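Side-chain contacts in putative cellulase CEL6 (Mycobacterium tuberculosis, PDB 1UP3), which probably hydrolyses beta-1,4 linkages inside cellulose chains, as a glycoside hydrolase family 6 endoglucanase: residues A[140-143]-A[144-148]; A[164-167]-A[168-171]. One frame throughout, in Å; residues are numbered along the deposited sequence.

Contact 1. Residues A[140-143]-A[144-148]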
loop_
_atom_site.group_PDB
_atom_site.type_symbol
_atom_site.label_atom_id
_atom_site.label_comp_id
_atom_site.label_asym_id
_atom_site.label_seq_id
_atom_site.Cartn_x
_atom_site.Cartn_y
_atom_site.Cartn_z
ATOM N N VAL A 140 10.132 -4.915 -10.749
ATOM C CA VAL A 140 10.163 -4.441 -9.390
ATOM C C VAL A 140 11.567 -3.939 -9.061
ATOM O O VAL A 140 11.718 -2.923 -8.394
ATOM C CB VAL A 140 9.643 -5.498 -8.397
ATOM C CG1 VAL A 140 9.788 -4.982 -6.959
ATOM C CG2 VAL A 140 8.177 -5.790 -8.714
ATOM N N ARG A 141 12.586 -4.677 -9.481
ATOM C CA ARG A 141 13.953 -4.204 -9.299
ATOM C C ARG A 141 14.200 -2.857 -10.000
ATOM O O ARG A 141 14.883 -1.969 -9.449
ATOM C CB ARG A 141 14.956 -5.262 -9.797
ATOM C CG ARG A 141 16.401 -4.872 -9.441
ATOM C CD ARG A 141 17.477 -5.875 -9.906
ATOM N NE ARG A 141 16.930 -7.185 -10.070
ATOM C CZ ARG A 141 16.697 -7.856 -11.196
ATOM N NH1 ARG A 141 17.073 -7.412 -12.401
ATOM N NH2 ARG A 141 16.088 -9.044 -11.075
ATOM N N TYR A 142 13.637 -2.684 -11.192
ATOM C CA TYR A 142 13.744 -1.432 -11.925
ATOM C C TYR A 142 13.131 -0.274 -11.112
ATOM O O TYR A 142 13.716 0.796 -10.988
ATOM C CB TYR A 142 13.063 -1.546 -13.286
ATOM C CG TYR A 142 13.302 -0.319 -14.152
ATOM C CD1 TYR A 142 14.463 -0.180 -14.857
ATOM C CD2 TYR A 142 12.375 0.726 -14.190
ATOM C CE1 TYR A 142 14.726 0.954 -15.617
ATOM C CE2 TYR A 142 12.622 1.871 -14.965
ATOM C CZ TYR A 142 13.825 1.973 -15.653
ATOM O OH TYR A 142 14.140 3.083 -16.438
ATOM N N ALA A 143 11.964 -0.523 -10.520
ATOM C CA ALA A 143 11.339 0.466 -9.660
ATOM C C ALA A 143 12.232 0.856 -8.492
ATOM O O ALA A 143 12.401 2.021 -8.207
ATOM C CB ALA A 143 10.000 -0.036 -9.173
ATOM N N VAL A 144 12.818 -0.111 -7.806
ATOM C CA VAL A 144 13.687 0.161 -6.686
ATOM C C VAL A 144 14.866 0.992 -7.147
ATOM O O VAL A 144 15.193 2.029 -6.553
ATOM C CB VAL A 144 14.188 -1.139 -6.009
ATOM C CG1 VAL A 144 15.298 -0.841 -5.016
ATOM C CG2 VAL A 144 13.036 -1.861 -5.304
ATOM N N ASP A 145 15.516 0.541 -8.223
ATOM C CA ASP A 145 16.736 1.209 -8.694
ATOM C C ASP A 145 16.472 2.637 -9.139
ATOM O O ASP A 145 17.351 3.495 -8.996
ATOM C CB ASP A 145 17.340 0.462 -9.879
ATOM C CG ASP A 145 18.018 -0.856 -9.501
ATOM O OD1 ASP A 145 18.250 -1.147 -8.300
ATOM O OD2 ASP A 145 18.425 -1.618 -10.413
ATOM N N THR A 146 15.294 2.904 -9.686
ATOM C CA THR A 146 14.975 4.224 -10.255
ATOM C C THR A 146 14.419 5.176 -9.218
ATOM O O THR A 146 14.772 6.359 -9.190
ATOM C CB THR A 146 14.006 4.041 -11.402
ATOM O OG1 THR A 146 14.573 3.086 -12.322
ATOM C CG2 THR A 146 13.843 5.318 -12.214
ATOM N N LEU A 147 13.517 4.683 -8.387
ATOM C CA LEU A 147 12.863 5.512 -7.391
ATOM C C LEU A 147 13.811 5.987 -6.293
ATOM O O LEU A 147 13.642 7.115 -5.794
ATOM C CB LEU A 147 11.638 4.837 -6.781
ATOM C CG LEU A 147 10.519 4.495 -7.763
ATOM C CD1 LEU A 147 9.579 3.494 -7.135
ATOM C CD2 LEU A 147 9.791 5.780 -8.219
ATOM N N THR A 148 14.798 5.158 -5.929
ATOM C CA THR A 148 15.741 5.502 -4.874
ATOM C C THR A 148 16.761 6.555 -5.294
ATOM O O THR A 148 17.538 7.012 -4.466
ATOM C CB THR A 148 16.438 4.264 -4.289
ATOM O OG1 THR A 148 17.059 3.498 -5.329
ATOM C CG2 THR A 148 15.431 3.353 -3.601
#

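Contact 2. Residues A[164-167]-A[168-171]. With BGC (beta-D-glucopyranose), chain B.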
loop_
_atom_site.group_PDB
_atom_site.type_symbol
_atom_site.label_atom_id
_atom_site.label_comp_id
_atom_site.label_asym_id
_atom_site.label_seq_id
_atom_site.Cartn_x
_atom_site.Cartn_y
_atom_site.Cartn_z
ATOM N N TRP A 164 0.798 -15.749 3.599
ATOM C CA TRP A 164 0.935 -15.844 2.152
ATOM C C TRP A 164 2.197 -16.651 1.870
ATOM O O TRP A 164 2.149 -17.885 2.000
ATOM C CB TRP A 164 0.886 -14.459 1.504
ATOM C CG TRP A 164 0.519 -14.493 0.067
ATOM C CD1 TRP A 164 0.624 -15.557 -0.805
ATOM C CD2 TRP A 164 -0.050 -13.424 -0.687
ATOM N NE1 TRP A 164 0.156 -15.196 -2.048
ATOM C CE2 TRP A 164 -0.258 -13.895 -2.004
ATOM C CE3 TRP A 164 -0.408 -12.102 -0.381
ATOM C CZ2 TRP A 164 -0.798 -13.078 -3.006
ATOM C CZ3 TRP A 164 -0.917 -11.304 -1.379
ATOM C CH2 TRP A 164 -1.105 -11.796 -2.668
ATOM N N LEU A 165 3.308 -16.042 1.464
ATOM C CA LEU A 165 4.556 -16.803 1.304
ATOM C C LEU A 165 5.231 -16.926 2.656
ATOM O O LEU A 165 4.996 -16.141 3.559
ATOM C CB LEU A 165 5.514 -16.128 0.314
ATOM C CG LEU A 165 5.048 -15.827 -1.088
ATOM C CD1 LEU A 165 6.268 -15.379 -1.894
ATOM C CD2 LEU A 165 4.396 -17.043 -1.671
ATOM N N SER A 166 6.113 -17.910 2.803
ATOM C CA SER A 166 6.964 -17.954 3.955
ATOM C C SER A 166 7.966 -16.800 4.010
ATOM O O SER A 166 8.261 -16.161 2.990
ATOM C CB SER A 166 7.733 -19.262 4.006
ATOM O OG SER A 166 8.763 -19.227 3.041
ATOM N N ALA A 167 8.464 -16.534 5.208
ATOM C CA ALA A 167 9.483 -15.492 5.410
ATOM C C ALA A 167 10.693 -15.776 4.521
ATOM O O ALA A 167 11.231 -14.861 3.888
ATOM C CB ALA A 167 9.905 -15.370 6.851
ATOM N N GLU A 168 11.092 -17.042 4.437
ATOM C CA GLU A 168 12.246 -17.421 3.631
ATOM C C GLU A 168 11.990 -17.194 2.138
ATOM O O GLU A 168 12.854 -16.654 1.399
ATOM C CB GLU A 168 12.573 -18.889 3.924
ATOM C CG GLU A 168 13.035 -19.165 5.371
ATOM C CD GLU A 168 11.937 -19.302 6.482
ATOM O OE1 GLU A 168 10.665 -19.201 6.221
ATOM O OE2 GLU A 168 12.357 -19.559 7.679
ATOM N N ALA A 169 10.821 -17.590 1.662
ATOM C CA ALA A 169 10.460 -17.438 0.272
ATOM C C ALA A 169 10.380 -15.934 -0.119
ATOM O O ALA A 169 10.909 -15.523 -1.172
ATOM C CB ALA A 169 9.147 -18.140 -0.021
ATOM N N MET A 170 9.778 -15.140 0.746
ATOM C CA MET A 170 9.613 -13.722 0.432
ATOM C C MET A 170 10.968 -13.013 0.563
ATOM O O MET A 170 11.297 -12.143 -0.258
ATOM C CB MET A 170 8.513 -13.105 1.275
ATOM C CG MET A 170 8.226 -11.647 0.935
ATOM S SD MET A 170 8.001 -11.264 -0.818
ATOM C CE MET A 170 6.304 -11.656 -1.019
ATOM N N ALA A 171 11.784 -13.369 1.548
ATOM C CA ALA A 171 13.093 -12.735 1.672
ATOM C C ALA A 171 13.919 -12.998 0.420
ATOM O O ALA A 171 14.670 -12.126 -0.014
ATOM C CB ALA A 171 13.832 -13.239 2.904
HETATM C C2 BGC B . -3.644 -14.955 0.490
HETATM C C3 BGC B . -4.488 -13.843 -0.086
HETATM C C4 BGC B . -4.318 -13.697 -1.603
HETATM C C5 BGC B . -4.424 -15.067 -2.319
HETATM C C6 BGC B . -4.029 -14.945 -3.794
HETATM C C1 BGC B . -3.872 -16.212 -0.336
HETATM O O2 BGC B . -4.003 -15.144 1.854
HETATM O O3 BGC B . -4.198 -12.625 0.607
HETATM O O4 BGC B . -5.325 -12.900 -2.115
HETATM O O5 BGC B . -3.531 -15.926 -1.684
HETATM O O6 BGC B . -4.277 -16.209 -4.402
#

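Contact 1. Residues A[140-143]-A[144-148]
T146 turns its hydroxyl back along the helix onto Y142. T146 OG1 gives a hydrogen bond to Y142 O at 2.8 Å. T146 N bonds to the same oxygen, with an N-H...O angle of 142°. The two donors reach the carbonyl from opposite faces of its plane, so one oxygen is gripped twice by one residue. OG1 sits beside the backbone N of T146 (chi1 -54°), which aims it back at the preceding turn. It also lies over one face of the Y142 ring, 3.5 Å above the plane and nearer the rim, with CE2 as its closest ring atom.

T148 repeats the pattern two residues on: its OG1 donates to V144 O at 2.7 Å, and its N also bonds there. On the buried side, the CB of A143 meets CD1 of L147 at 4.1 Å. R141 and D145 run side by side and point the same way, yet their charged ends do not pair. R141 NE and D145 OD2 stay 5.8 Å apart, so any attraction is probably modest. The guanidinium forms a salt bridge with D138 and bonds through NE to D176 O.

Further out, Y142 OH bonds to D102 and the ring makes a cation-pi contact with R98, which fixes the ring beside helix 94-108. I101 of that helix touches A143 and T146. V140 and V144 rest on V157 of strand 153-158. This is the C-terminal part of an amphipathic alpha-helix, packed against the parallel sheet of the family 6 catalytic domain.

Contact 2. Residues A[164-167]-A[168-171]
An N-cap at the start of helix 167-176 directly follows a wall of the glycan pocket. S166 is the cap residue. L165 and W164 precede it, and W164 meets the bound sugar.

S166 OG accepts a hydrogen bond from A169 N at 3.0 Å, with an N-H...O angle of 162°. Its chi1 of 75° sets OG between the backbone N and the carbonyl carbon, facing the first turn. S166 OG also lies 3.3 Å from A169 CB. S166 O takes M170 N nearly along the C=O axis, and A167 O takes A171 N at 2.8 Å. E168 folds back at chi2 (81°), bringing OE1 to 3.7 Å from S166 CB.

L165 packs down on the new helix. L165 CD1 meets M170 CE at 3.8 Å, the two side chains crossing at about a right angle, while L165 CB lies 4.2 Å from A169 CB.

W164 does not touch the helix segment. One face of its indole carries the glucose: BGC C4 sits 3.8 Å above the plane, toward the rim. This is the carbohydrate-aromatic platform common in cellulases. H161 meets the indole and bonds to the same glucose.

A123 of helix 121-124 touches both W164 and M170. L165 O bonds to Y201 on helix 195-208, which also packs on A167 and A171. The loop leads from strand 153-158 into helix 167-176, and side chains of the loop and the helix start touch both of these helices.

Overall arrangement
The two contacts come in series along the chain, on successive helices joined through one strand. Contact 1 lies near the end of helix 130-147. The chain then forms strand 153-158, the central strand of the seven-stranded parallel sheet, and a loop leads to contact 2 at the start of helix 167-176. Their centres are 21 Å apart and their nearest atoms about 9 Å, so they do not touch. Contact 1 is helix packing on the outer layer of the domain. Contact 2 joins the glycan pocket to the following helix. Together they mark the helix before and the helix after one strand of the family 6 catalytic domain.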